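Side-chain contacts in BH1408 protein (PDB 4E0A), which probably transfers an acetyl group to an amine, as a member of the GNAT family of N-acetyltransferases whose substrate is not established: residues S92-D97 with L108-I113; A112-G117 with D123-D128; S43-A48 with S54-F59; A6-Y11 with A48-K53. The protein carries 1 engineered substitution. One frame throughout, in Å; residues are numbered along the deposited sequence. Where two conformers were deposited one is given.

Contact 1: residues S92-D97 with L108-I113; sequences SDLCVD and LIFEAI. With PO4 (phosphate ion), chain E.
L94 meets helix 105-119 almost wholly through one methyl, CD1, which lies among three side chains of 108-113. It stands 4.0 Å from I109 CG2 and equally 4.0 Å from CD1 of I113. The third neighbour is the F110 ring, which turns its edge to this methyl: L94 CD1 lies near the ring plane, 4.3 Å from F110 CD1, and so does not sit over a face. With CG anti to its backbone N (chi1 -166°), L94 is thrown toward the helix; it slides past I109 in the opposite sense and crosses I113 at a slant. All of these contacts are apolar.

In the next shell, I109 and I113 also rest on S70 of strand 65-77, and F110 packs on L143 and M145 of its own chain and on L154 of the second subunit. The axis of helical segment 108-113 passes 10.3 Å from that of strand 92-96 and runs nearly antiparallel to it, at 151°.

Next to L94 the strand is irregular. S92 and D93 both face V71 of the neighbouring strand, which makes a classic beta bulge. A phosphate ion, probably from the crystallisation liquor, sits beside it and takes a weak hydrogen bond from L94 N to its O1, 3.3 Å long and bent to 124° at the hydrogen. A bulged fourth strand followed by a glycine-rich turn and a helix is the signature of the GNAT fold, where relatives bind acetyl-CoA; the phosphate position is consistent with such a site.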
loop_
_atom_site.group_PDB
_atom_site.type_symbol
_atom_site.label_atom_id
_atom_site.label_comp_id
_atom_site.label_asym_id
_atom_site.label_seq_id
_atom_site.Cartn_x
_atom_site.Cartn_y
_atom_site.Cartn_z
ATOM N N SER A 92 2.196 -10.095 -6.968
ATOM C CA SER A 92 0.831 -9.600 -7.145
ATOM C C SER A 92 -0.217 -10.690 -6.904
ATOM O O SER A 92 -1.348 -10.400 -6.522
ATOM C CB SER A 92 0.661 -8.979 -8.537
ATOM O OG SER A 92 0.841 -9.955 -9.546
ATOM N N ASP A 93 0.174 -11.947 -7.095
ATOM C CA ASP A 93 -0.712 -13.075 -6.833
ATOM C C ASP A 93 0.088 -14.274 -6.343
ATOM O O ASP A 93 1.190 -14.535 -6.826
ATOM C CB ASP A 93 -1.466 -13.471 -8.107
ATOM C CG ASP A 93 -2.251 -12.311 -8.703
ATOM O OD1 ASP A 93 -1.698 -11.586 -9.570
ATOM O OD2 ASP A 93 -3.408 -12.109 -8.274
ATOM N N LEU A 94 -0.471 -15.009 -5.396
ATOM C CA LEU A 94 0.063 -16.325 -5.045
ATOM C C LEU A 94 -1.061 -17.152 -4.449
ATOM O O LEU A 94 -1.445 -16.960 -3.282
ATOM C CB LEU A 94 1.262 -16.222 -4.086
ATOM C CG LEU A 94 2.140 -17.467 -3.869
ATOM C CD1 LEU A 94 3.494 -17.091 -3.295
ATOM C CD2 LEU A 94 1.466 -18.522 -2.964
ATOM N N CYS A 95 -1.577 -18.088 -5.245
ATOM C CA CYS A 95 -2.732 -18.877 -4.849
ATOM C C CYS A 95 -2.405 -20.363 -4.827
ATOM O O CYS A 95 -1.811 -20.884 -5.767
ATOM C CB CYS A 95 -3.897 -18.643 -5.816
ATOM S SG CYS A 95 -4.302 -16.907 -6.142
ATOM N N VAL A 96 -2.797 -21.034 -3.752
ATOM C CA VAL A 96 -2.733 -22.485 -3.685
ATOM C C VAL A 96 -4.177 -22.967 -3.637
ATOM O O VAL A 96 -4.982 -22.435 -2.877
ATOM C CB VAL A 96 -1.970 -22.971 -2.434
ATOM C CG1 VAL A 96 -1.997 -24.487 -2.334
ATOM C CG2 VAL A 96 -0.522 -22.453 -2.442
ATOM N N ASP A 97 -4.501 -23.937 -4.489
ATOM C CA ASP A 97 -5.839 -24.517 -4.578
ATOM C C ASP A 97 -6.291 -24.951 -3.190
ATOM O O ASP A 97 -5.573 -25.702 -2.512
ATOM C CB ASP A 97 -5.775 -25.736 -5.517
ATOM C CG ASP A 97 -7.151 -26.319 -5.856
ATOM O OD1 ASP A 97 -8.141 -26.051 -5.148
ATOM O OD2 ASP A 97 -7.232 -27.085 -6.842
ATOM N N LEU A 108 7.108 -24.140 -1.633
ATOM C CA LEU A 108 7.914 -24.433 -2.808
ATOM C C LEU A 108 7.832 -23.291 -3.830
ATOM O O LEU A 108 8.846 -22.896 -4.416
ATOM C CB LEU A 108 7.491 -25.758 -3.447
ATOM C CG LEU A 108 7.927 -27.032 -2.714
ATOM C CD1 LEU A 108 7.299 -28.247 -3.352
ATOM C CD2 LEU A 108 9.438 -27.167 -2.723
ATOM N N ILE A 109 6.634 -22.769 -4.053
ATOM C CA ILE A 109 6.473 -21.628 -4.975
ATOM C C ILE A 109 7.245 -20.409 -4.472
ATOM O O ILE A 109 7.955 -19.743 -5.233
ATOM C CB ILE A 109 5.002 -21.245 -5.174
ATOM C CG1 ILE A 109 4.286 -22.307 -6.020
ATOM C CG2 ILE A 109 4.890 -19.865 -5.854
ATOM C CD1 ILE A 109 4.695 -22.264 -7.453
ATOM N N PHE A 110 7.126 -20.132 -3.179
ATOM C CA PHE A 110 7.822 -18.988 -2.587
ATOM C C PHE A 110 9.342 -19.120 -2.694
ATOM O O PHE A 110 10.039 -18.149 -2.959
ATOM C CB PHE A 110 7.431 -18.813 -1.120
ATOM C CG PHE A 110 7.779 -17.459 -0.558
ATOM C CD1 PHE A 110 6.954 -16.358 -0.803
ATOM C CD2 PHE A 110 8.917 -17.284 0.214
ATOM C CE1 PHE A 110 7.249 -15.104 -0.286
ATOM C CE2 PHE A 110 9.227 -16.032 0.742
ATOM C CZ PHE A 110 8.392 -14.936 0.499
ATOM N N GLU A 111 9.856 -20.324 -2.477
ATOM C CA GLU A 111 11.276 -20.571 -2.666
ATOM C C GLU A 111 11.727 -20.253 -4.092
ATOM O O GLU A 111 12.798 -19.683 -4.293
ATOM C CB GLU A 111 11.624 -22.006 -2.266
ATOM C CG GLU A 111 11.697 -22.156 -0.758
ATOM C CD GLU A 111 11.594 -23.589 -0.295
ATOM O OE1 GLU A 111 11.251 -24.461 -1.120
ATOM O OE2 GLU A 111 11.849 -23.837 0.902
ATOM N N ALA A 112 10.898 -20.602 -5.072
ATOM C CA ALA A 112 11.183 -20.266 -6.462
ATOM C C ALA A 112 11.257 -18.749 -6.646
ATOM O O ALA A 112 12.109 -18.237 -7.371
ATOM C CB ALA A 112 10.112 -20.853 -7.373
ATOM N N ILE A 113 10.369 -18.029 -5.973
ATOM C CA ILE A 113 10.356 -16.570 -6.074
ATOM C C ILE A 113 11.625 -15.976 -5.461
ATOM O O ILE A 113 12.216 -15.064 -6.032
ATOM C CB ILE A 113 9.082 -15.972 -5.459
ATOM C CG1 ILE A 113 7.849 -16.485 -6.228
ATOM C CG2 ILE A 113 9.111 -14.446 -5.481
ATOM C CD1 ILE A 113 6.537 -16.090 -5.612
HETATM P P PO4 E . -0.493 -11.775 -2.652
HETATM O O1 PO4 E . -1.367 -12.328 -3.751
HETATM O O2 PO4 E . -0.858 -12.398 -1.321
HETATM O O3 PO4 E . 0.948 -12.082 -2.959
HETATM O O4 PO4 E . -0.674 -10.278 -2.592
#

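Contact 2: residues A112-G117 with D123-D128; sequences AIISYG and DAIELD
I125 of strand 124-130 reaches up to I113 and I114 of helix 105-119, closing the returning half of the beta-alpha-beta crossover that starts at strand 86-96 in this GNAT fold. The three isoleucines share one conformation: CG1 is anti to the carbonyl carbon, CG2 is anti to the backbone N, and the chain is extended to CD1. For I125 this means chi1 -63° with chi2 172°, which carries its CD1 methyl out from the strand to the helix surface, where it makes the close contacts with 112-117.

The two helix residues receive that methyl differently. I114 meets I125 at about a right angle and offers its flank: its own CD1 points off and stays 5.0 Å from I125 CD1. I113 presents its short branch, CG2, at 4.2 Å from I125 CD1, while its long branch is directed elsewhere, with I113 CD1 6.6 Å from I125 CD1. The contact is purely apolar.

Beneath the helix, I125 also packs on I91 of the adjoining parallel strand and on L156 of the second subunit. Residues 124-128 form an antiparallel ladder with a strand of that subunit, so the sheet continues across the dimer interface beside this contact. The tightest fit lies where the I125 methyl nests against the helix at I114: I125 CD1 is 3.9 Å from I114 CA and 3.7 Å from I114 CG1.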
loop_
_atom_site.group_PDB
_atom_site.type_symbol
_atom_site.label_atom_id
_atom_site.label_comp_id
_atom_site.label_asym_id
_atom_site.label_seq_id
_atom_site.Cartn_x
_atom_site.Cartn_y
_atom_site.Cartn_z
ATOM N N ALA A 112 10.898 -20.602 -5.072
ATOM C CA ALA A 112 11.183 -20.266 -6.462
ATOM C C ALA A 112 11.257 -18.749 -6.646
ATOM O O ALA A 112 12.109 -18.237 -7.371
ATOM C CB ALA A 112 10.112 -20.853 -7.373
ATOM N N ILE A 113 10.369 -18.029 -5.973
ATOM C CA ILE A 113 10.356 -16.570 -6.074
ATOM C C ILE A 113 11.625 -15.976 -5.461
ATOM O O ILE A 113 12.216 -15.064 -6.032
ATOM C CB ILE A 113 9.082 -15.972 -5.459
ATOM C CG1 ILE A 113 7.849 -16.485 -6.228
ATOM C CG2 ILE A 113 9.111 -14.446 -5.481
ATOM C CD1 ILE A 113 6.537 -16.090 -5.612
ATOM N N ILE A 114 12.056 -16.515 -4.324
ATOM C CA ILE A 114 13.318 -16.086 -3.722
ATOM C C ILE A 114 14.476 -16.254 -4.704
ATOM O O ILE A 114 15.272 -15.334 -4.897
ATOM C CB ILE A 114 13.631 -16.846 -2.423
ATOM C CG1 ILE A 114 12.628 -16.479 -1.331
ATOM C CG2 ILE A 114 15.066 -16.534 -1.952
ATOM C CD1 ILE A 114 12.681 -17.389 -0.101
ATOM N N SER A 115 14.549 -17.420 -5.346
ATOM C CA SER A 115 15.613 -17.689 -6.310
ATOM C C SER A 115 15.598 -16.666 -7.432
ATOM O O SER A 115 16.652 -16.230 -7.897
ATOM C CB SER A 115 15.488 -19.098 -6.889
ATOM O OG SER A 115 15.837 -20.067 -5.921
ATOM N N TYR A 116 14.402 -16.285 -7.857
ATOM C CA TYR A 116 14.237 -15.259 -8.869
ATOM C C TYR A 116 14.778 -13.924 -8.359
ATOM O O TYR A 116 15.528 -13.243 -9.060
ATOM C CB TYR A 116 12.755 -15.120 -9.243
ATOM C CG TYR A 116 12.483 -14.067 -10.290
ATOM C CD1 TYR A 116 12.116 -12.774 -9.930
ATOM C CD2 TYR A 116 12.593 -14.363 -11.645
ATOM C CE1 TYR A 116 11.867 -11.805 -10.886
ATOM C CE2 TYR A 116 12.350 -13.398 -12.611
ATOM C CZ TYR A 116 11.987 -12.120 -12.225
ATOM O OH TYR A 116 11.746 -11.159 -13.181
ATOM N N GLY A 117 14.372 -13.539 -7.153
ATOM C CA GLY A 117 14.827 -12.288 -6.561
ATOM C C GLY A 117 16.345 -12.255 -6.460
ATOM O O GLY A 117 16.976 -11.272 -6.844
ATOM N N ASP A 123 16.579 -5.962 -3.876
ATOM C CA ASP A 123 16.711 -5.576 -2.484
ATOM C C ASP A 123 15.773 -6.375 -1.606
ATOM O O ASP A 123 16.073 -6.643 -0.444
ATOM C CB ASP A 123 16.393 -4.087 -2.321
ATOM C CG ASP A 123 17.343 -3.197 -3.100
ATOM O OD1 ASP A 123 18.549 -3.203 -2.787
ATOM O OD2 ASP A 123 16.883 -2.468 -4.002
ATOM N N ALA A 124 14.620 -6.755 -2.146
ATOM C CA ALA A 124 13.614 -7.356 -1.285
ATOM C C ALA A 124 12.481 -7.969 -2.094
ATOM O O ALA A 124 12.287 -7.628 -3.265
ATOM C CB ALA A 124 13.052 -6.290 -0.321
ATOM N N ILE A 125 11.742 -8.873 -1.463
ATOM C CA ILE A 125 10.472 -9.334 -2.015
ATOM C C ILE A 125 9.394 -8.588 -1.251
ATOM O O ILE A 125 9.491 -8.453 -0.031
ATOM C CB ILE A 125 10.282 -10.831 -1.804
ATOM C CG1 ILE A 125 11.378 -11.597 -2.556
ATOM C CG2 ILE A 125 8.897 -11.271 -2.275
ATOM C CD1 ILE A 125 11.385 -13.068 -2.260
ATOM N N GLU A 126 8.384 -8.087 -1.965
ATOM C CA GLU A 126 7.272 -7.392 -1.335
ATOM C C GLU A 126 5.933 -7.925 -1.850
ATOM O O GLU A 126 5.873 -8.515 -2.927
ATOM C CB GLU A 126 7.369 -5.886 -1.595
ATOM C CG GLU A 126 8.655 -5.243 -1.088
ATOM C CD GLU A 126 8.651 -3.733 -1.289
ATOM O OE1 GLU A 126 7.910 -3.249 -2.178
ATOM O OE2 GLU A 126 9.385 -3.031 -0.558
ATOM N N LEU A 127 4.874 -7.724 -1.067
ATOM C CA LEU A 127 3.511 -8.054 -1.484
ATOM C C LEU A 127 2.546 -7.302 -0.600
ATOM O O LEU A 127 2.945 -6.760 0.431
ATOM C CB LEU A 127 3.251 -9.566 -1.384
ATOM C CG LEU A 127 3.364 -10.237 -0.010
ATOM C CD1 LEU A 127 2.107 -10.062 0.877
ATOM C CD2 LEU A 127 3.673 -11.707 -0.213
ATOM N N ASP A 128 1.269 -7.298 -0.972
ATOM C CA ASP A 128 0.259 -6.718 -0.105
ATOM C C ASP A 128 -0.763 -7.750 0.293
ATOM O O ASP A 128 -1.200 -8.551 -0.522
ATOM C CB ASP A 128 -0.427 -5.535 -0.772
ATOM C CG ASP A 128 0.498 -4.338 -0.915
ATOM O OD1 ASP A 128 0.949 -4.064 -2.047
ATOM O OD2 ASP A 128 0.791 -3.684 0.110
#

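Contact 3: residues S43-A48 with S54-F59; sequences SRFQAA and STVLVF. Engineered in segment 43-48: R44 (natural residue Phe).
V56 spreads its two methyls under A48 and F45, packing helix 42-50 on the sheet of the GNAT fold just before the chain turns into strand 54-62. The segment axes, 8.4 Å apart, are steeply crossed at 102°. On the tight side, V56 CG2 lies 3.8 Å from A48 CB and 3.7 Å from A48 C, so this methyl touches main chain as well as side chain. The other methyl, CG1, anti to the V56 backbone N, approaches the ring at F45 CE1, 4.0 Å away; the F45 side chain crosses V56 at about a right angle. A6 packs on the same valine from the neighbouring loop.

The solvent side is looser. S43, Q46 and A47 lie toward the outer surface of the helix, as does R44, an engineered residue replacing Phe, whose backbone N bonds to N41 OD1. A47 points away from the strand and touches it little.

Between these extremes sits one polar link. S54 OG, placed between its backbone N and carbonyl carbon (chi1 60°), donates to A48 O at 2.6 Å, with a C=O...OG angle of 116° and the donor tilted a little from the carbonyl plane.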
loop_
_atom_site.group_PDB
_atom_site.type_symbol
_atom_site.label_atom_id
_atom_site.label_comp_id
_atom_site.label_asym_id
_atom_site.label_seq_id
_atom_site.Cartn_x
_atom_site.Cartn_y
_atom_site.Cartn_z
ATOM N N SER A 43 -6.583 -11.844 -21.328
ATOM C CA SER A 43 -5.545 -11.037 -21.973
ATOM C C SER A 43 -4.508 -10.532 -20.965
ATOM O O SER A 43 -3.313 -10.469 -21.264
ATOM C CB SER A 43 -6.151 -9.870 -22.757
ATOM O OG SER A 43 -6.791 -10.348 -23.928
ATOM N N ARG A 44 -4.956 -10.194 -19.765
ATOM C CA ARG A 44 -4.031 -9.703 -18.753
ATOM C C ARG A 44 -3.170 -10.831 -18.184
ATOM O O ARG A 44 -2.016 -10.618 -17.802
ATOM C CB ARG A 44 -4.776 -8.940 -17.668
ATOM C CG ARG A 44 -5.505 -7.719 -18.237
ATOM C CD ARG A 44 -5.854 -6.689 -17.173
ATOM N NE ARG A 44 -6.412 -5.476 -17.772
ATOM C CZ ARG A 44 -5.680 -4.473 -18.247
ATOM N NH1 ARG A 44 -4.358 -4.532 -18.193
ATOM N NH2 ARG A 44 -6.267 -3.408 -18.776
ATOM N N PHE A 45 -3.734 -12.034 -18.137
ATOM C CA PHE A 45 -2.946 -13.204 -17.794
ATOM C C PHE A 45 -1.853 -13.379 -18.848
ATOM O O PHE A 45 -0.674 -13.511 -18.520
ATOM C CB PHE A 45 -3.824 -14.452 -17.739
ATOM C CG PHE A 45 -3.050 -15.718 -17.530
ATOM C CD1 PHE A 45 -2.452 -15.980 -16.312
ATOM C CD2 PHE A 45 -2.905 -16.638 -18.559
ATOM C CE1 PHE A 45 -1.734 -17.158 -16.113
ATOM C CE2 PHE A 45 -2.185 -17.817 -18.368
ATOM C CZ PHE A 45 -1.598 -18.070 -17.143
ATOM N N GLN A 46 -2.246 -13.364 -20.116
ATOM C CA GLN A 46 -1.277 -13.542 -21.192
ATOM C C GLN A 46 -0.157 -12.494 -21.119
ATOM O O GLN A 46 1.015 -12.817 -21.289
ATOM C CB GLN A 46 -1.959 -13.527 -22.562
ATOM C CG GLN A 46 -0.980 -13.625 -23.730
ATOM C CD GLN A 46 -1.644 -13.428 -25.087
ATOM O OE1 GLN A 46 -2.845 -13.153 -25.176
ATOM N NE2 GLN A 46 -0.861 -13.568 -26.152
ATOM N N ALA A 47 -0.518 -11.245 -20.846
ATOM C CA ALA A 47 0.492 -10.200 -20.702
ATOM C C ALA A 47 1.466 -10.486 -19.559
ATOM O O ALA A 47 2.640 -10.133 -19.648
ATOM C CB ALA A 47 -0.158 -8.834 -20.507
ATOM N N ALA A 48 0.986 -11.109 -18.482
ATOM C CA ALA A 48 1.850 -11.356 -17.333
ATOM C C ALA A 48 2.808 -12.467 -17.685
ATOM O O ALA A 48 3.990 -12.411 -17.341
ATOM C CB ALA A 48 1.046 -11.718 -16.095
ATOM N N SER A 54 7.515 -9.265 -15.910
ATOM C CA SER A 54 6.653 -10.148 -15.122
ATOM C C SER A 54 6.961 -11.616 -15.393
ATOM O O SER A 54 7.518 -11.966 -16.436
ATOM C CB SER A 54 5.182 -9.856 -15.423
ATOM O OG SER A 54 4.910 -10.077 -16.802
ATOM N N THR A 55 6.608 -12.471 -14.438
ATOM C CA THR A 55 6.802 -13.907 -14.564
ATOM C C THR A 55 5.638 -14.641 -13.893
ATOM O O THR A 55 5.207 -14.264 -12.803
ATOM C CB THR A 55 8.103 -14.355 -13.865
ATOM O OG1 THR A 55 9.216 -13.626 -14.398
ATOM C CG2 THR A 55 8.328 -15.853 -14.060
ATOM N N VAL A 56 5.141 -15.692 -14.534
ATOM C CA VAL A 56 4.092 -16.504 -13.920
ATOM C C VAL A 56 4.603 -17.913 -13.699
ATOM O O VAL A 56 5.118 -18.538 -14.628
ATOM C CB VAL A 56 2.828 -16.540 -14.775
ATOM C CG1 VAL A 56 1.718 -17.291 -14.034
ATOM C CG2 VAL A 56 2.396 -15.110 -15.126
ATOM N N LEU A 57 4.489 -18.392 -12.461
ATOM C CA LEU A 57 4.979 -19.725 -12.072
ATOM C C LEU A 57 3.799 -20.613 -11.723
ATOM O O LEU A 57 2.844 -20.138 -11.125
ATOM C CB LEU A 57 5.861 -19.602 -10.836
ATOM C CG LEU A 57 7.157 -18.824 -11.033
ATOM C CD1 LEU A 57 7.763 -18.433 -9.678
ATOM C CD2 LEU A 57 8.131 -19.673 -11.838
ATOM N N VAL A 58 3.848 -21.891 -12.099
ATOM C CA VAL A 58 2.794 -22.829 -11.709
ATOM C C VAL A 58 3.391 -24.089 -11.110
ATOM O O VAL A 58 4.485 -24.510 -11.481
ATOM C CB VAL A 58 1.871 -23.258 -12.895
ATOM C CG1 VAL A 58 1.075 -22.072 -13.444
ATOM C CG2 VAL A 58 2.680 -23.945 -14.003
ATOM N N PHE A 59 2.665 -24.662 -10.159
ATOM C CA PHE A 59 3.003 -25.943 -9.581
ATOM C C PHE A 59 2.062 -26.973 -10.197
ATOM O O PHE A 59 0.841 -26.805 -10.153
ATOM C CB PHE A 59 2.802 -25.922 -8.062
ATOM C CG PHE A 59 3.070 -27.252 -7.410
ATOM C CD1 PHE A 59 2.039 -28.147 -7.184
ATOM C CD2 PHE A 59 4.361 -27.613 -7.046
ATOM C CE1 PHE A 59 2.289 -29.376 -6.601
ATOM C CE2 PHE A 59 4.612 -28.834 -6.460
ATOM C CZ PHE A 59 3.570 -29.713 -6.234
#

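Contact 4: residues A6-Y11 with A48-K53; sequences ATVQDY and AVQGEK
A6 opens the contact by lying against V49, whose two methyls meet different atoms of it. A6 CB is 4.2 Å from V49 CG2, and the carbonyl of the same alanine, A6 O, is 3.7 Å from V49 CG1. The valine can straddle A6 in this way because CG1 is anti to its backbone N (chi1 169°), which turns CG2 back beside that nitrogen.

T7 follows with its side chain directed away from the helix end, and what it brings to V49 is its backbone at CA. Its amide is used locally: T7 N donates to D10 OD2 over 2.7 Å, nearly straight at 164°, meeting the oxygen from above the carboxylate plane, 46° out of it. V8 is the outer edge. Its CG2 lies 4.0 Å from Q50 NE2, the extended Q50 chain reaching across it at a slant at the exposed surface.

From Q9 onward the segment makes no further contact with 48-53. A weak bond runs from Q9 N to T7 OG1 at 3.2 Å, while D10 N bonds to T7 O at 2.9 Å, closing the 3-10 turn. Besides accepting T7 N, D10 OD2 pairs outside both segments with R4 NH1 in a salt bridge, which ties the turn to strand 2-5. Y11 bonds through OH to L40 O.

The whole is plain surface packing: the turn between strand 2-5 and helix 11-28 abuts the C-terminal end of helix 42-50, with A6 and V49 both resting on V56 of strand 54-62.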
loop_
_atom_site.group_PDB
_atom_site.type_symbol
_atom_site.label_atom_id
_atom_site.label_comp_id
_atom_site.label_asym_id
_atom_site.label_seq_id
_atom_site.Cartn_x
_atom_site.Cartn_y
_atom_site.Cartn_z
ATOM N N ALA A 6 4.419 -20.600 -16.459
ATOM C CA ALA A 6 3.124 -20.831 -17.068
ATOM C C ALA A 6 3.202 -20.714 -18.586
ATOM O O ALA A 6 4.135 -20.120 -19.149
ATOM C CB ALA A 6 2.104 -19.832 -16.522
ATOM N N THR A 7 2.220 -21.295 -19.252
ATOM C CA THR A 7 1.985 -20.964 -20.648
ATOM C C THR A 7 0.569 -20.421 -20.767
ATOM O O THR A 7 -0.223 -20.500 -19.821
ATOM C CB THR A 7 2.154 -22.177 -21.579
ATOM O OG1 THR A 7 0.944 -22.943 -21.590
ATOM C CG2 THR A 7 3.313 -23.054 -21.121
ATOM N N VAL A 8 0.248 -19.880 -21.932
ATOM C CA VAL A 8 -1.083 -19.333 -22.173
ATOM C C VAL A 8 -2.167 -20.382 -21.923
ATOM O O VAL A 8 -3.215 -20.082 -21.364
ATOM C CB VAL A 8 -1.186 -18.716 -23.591
ATOM C CG1 VAL A 8 -2.638 -18.593 -24.039
ATOM C CG2 VAL A 8 -0.482 -17.359 -23.614
ATOM N N GLN A 9 -1.876 -21.619 -22.290
ATOM C CA GLN A 9 -2.787 -22.749 -22.097
ATOM C C GLN A 9 -3.152 -23.019 -20.619
ATOM O O GLN A 9 -4.093 -23.755 -20.327
ATOM C CB GLN A 9 -2.168 -23.999 -22.734
ATOM C CG GLN A 9 -3.063 -25.228 -22.818
ATOM C CD GLN A 9 -2.331 -26.432 -23.402
ATOM O OE1 GLN A 9 -1.152 -26.344 -23.751
ATOM N NE2 GLN A 9 -3.030 -27.562 -23.508
ATOM N N ASP A 10 -2.406 -22.423 -19.694
ATOM C CA ASP A 10 -2.672 -22.590 -18.268
ATOM C C ASP A 10 -3.809 -21.696 -17.762
ATOM O O ASP A 10 -4.215 -21.818 -16.611
ATOM C CB ASP A 10 -1.406 -22.316 -17.435
ATOM C CG ASP A 10 -0.329 -23.361 -17.658
ATOM O OD1 ASP A 10 -0.688 -24.531 -17.903
ATOM O OD2 ASP A 10 0.869 -23.015 -17.588
ATOM N N TYR A 11 -4.323 -20.820 -18.628
ATOM C CA TYR A 11 -5.262 -19.788 -18.188
ATOM C C TYR A 11 -6.451 -20.312 -17.372
ATOM O O TYR A 11 -6.721 -19.820 -16.273
ATOM C CB TYR A 11 -5.771 -18.922 -19.358
ATOM C CG TYR A 11 -6.979 -18.120 -18.922
ATOM C CD1 TYR A 11 -6.836 -17.051 -18.045
ATOM C CD2 TYR A 11 -8.267 -18.475 -19.324
ATOM C CE1 TYR A 11 -7.940 -16.333 -17.596
ATOM C CE2 TYR A 11 -9.377 -17.764 -18.876
ATOM C CZ TYR A 11 -9.207 -16.697 -18.018
ATOM O OH TYR A 11 -10.290 -15.989 -17.561
ATOM N N ALA A 48 0.986 -11.109 -18.482
ATOM C CA ALA A 48 1.850 -11.356 -17.333
ATOM C C ALA A 48 2.808 -12.467 -17.685
ATOM O O ALA A 48 3.990 -12.411 -17.341
ATOM C CB ALA A 48 1.046 -11.718 -16.095
ATOM N N VAL A 49 2.287 -13.473 -18.387
ATOM C CA VAL A 49 3.089 -14.607 -18.826
ATOM C C VAL A 49 4.250 -14.171 -19.740
ATOM O O VAL A 49 5.386 -14.645 -19.601
ATOM C CB VAL A 49 2.201 -15.659 -19.536
ATOM C CG1 VAL A 49 3.057 -16.732 -20.234
ATOM C CG2 VAL A 49 1.195 -16.296 -18.541
ATOM N N GLN A 50 3.963 -13.248 -20.651
ATOM C CA GLN A 50 4.908 -12.863 -21.693
ATOM C C GLN A 50 5.607 -11.534 -21.419
ATOM O O GLN A 50 6.472 -11.118 -22.185
ATOM C CB GLN A 50 4.183 -12.776 -23.033
ATOM C CG GLN A 50 3.578 -14.091 -23.493
ATOM C CD GLN A 50 2.675 -13.918 -24.701
ATOM O OE1 GLN A 50 2.304 -12.799 -25.060
ATOM N NE2 GLN A 50 2.315 -15.030 -25.334
ATOM N N GLY A 51 5.227 -10.872 -20.332
ATOM C CA GLY A 51 5.737 -9.546 -20.024
ATOM C C GLY A 51 7.239 -9.496 -19.820
ATOM O O GLY A 51 7.852 -10.471 -19.384
ATOM N N GLU A 52 7.829 -8.351 -20.144
ATOM C CA GLU A 52 9.269 -8.165 -19.997
ATOM C C GLU A 52 9.705 -8.224 -18.536
ATOM O O GLU A 52 10.770 -8.752 -18.216
ATOM C CB GLU A 52 9.705 -6.828 -20.606
ATOM C CG GLU A 52 11.205 -6.558 -20.487
ATOM C CD GLU A 52 11.573 -5.124 -20.812
ATOM O OE1 GLU A 52 12.066 -4.885 -21.934
ATOM O OE2 GLU A 52 11.374 -4.242 -19.945
ATOM N N LYS A 53 8.874 -7.686 -17.653
ATOM C CA LYS A 53 9.249 -7.564 -16.252
ATOM C C LYS A 53 8.388 -8.441 -15.330
ATOM O O LYS A 53 8.520 -8.369 -14.115
ATOM C CB LYS A 53 9.178 -6.096 -15.812
ATOM C CG LYS A 53 10.122 -5.163 -16.572
ATOM C CD LYS A 53 9.498 -3.778 -16.752
ATOM C CE LYS A 53 9.659 -2.899 -15.518
ATOM N NZ LYS A 53 10.534 -1.721 -15.803
#

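Overall arrangement
Contacts 1 and 2 share A112 and I113, their centres 10 Å apart, and together fasten helix 105-119 to the parallel strands 86-96 and 124-130. Contacts 3 and 4, centred 3 Å apart, share A48 and use the opposite face of the sheet, where V56 O and A6 N (2.8 Å, a probable hydrogen bond) link strand 54-62 to the loop after strand 2-5. Strand 54-59 bridges the two groups: V56 faces helix 42-50, whereas L57 CD1 lies 4.0 Å from I113 CG1 and T55 OG1 3.6 Å from Y116 CE2. The phosphate of contact 1 lies where relatives bind acetyl-CoA, consistent with a cofactor site; contact 4 does not touch contact 1, their nearest atoms being about 7 Å apart.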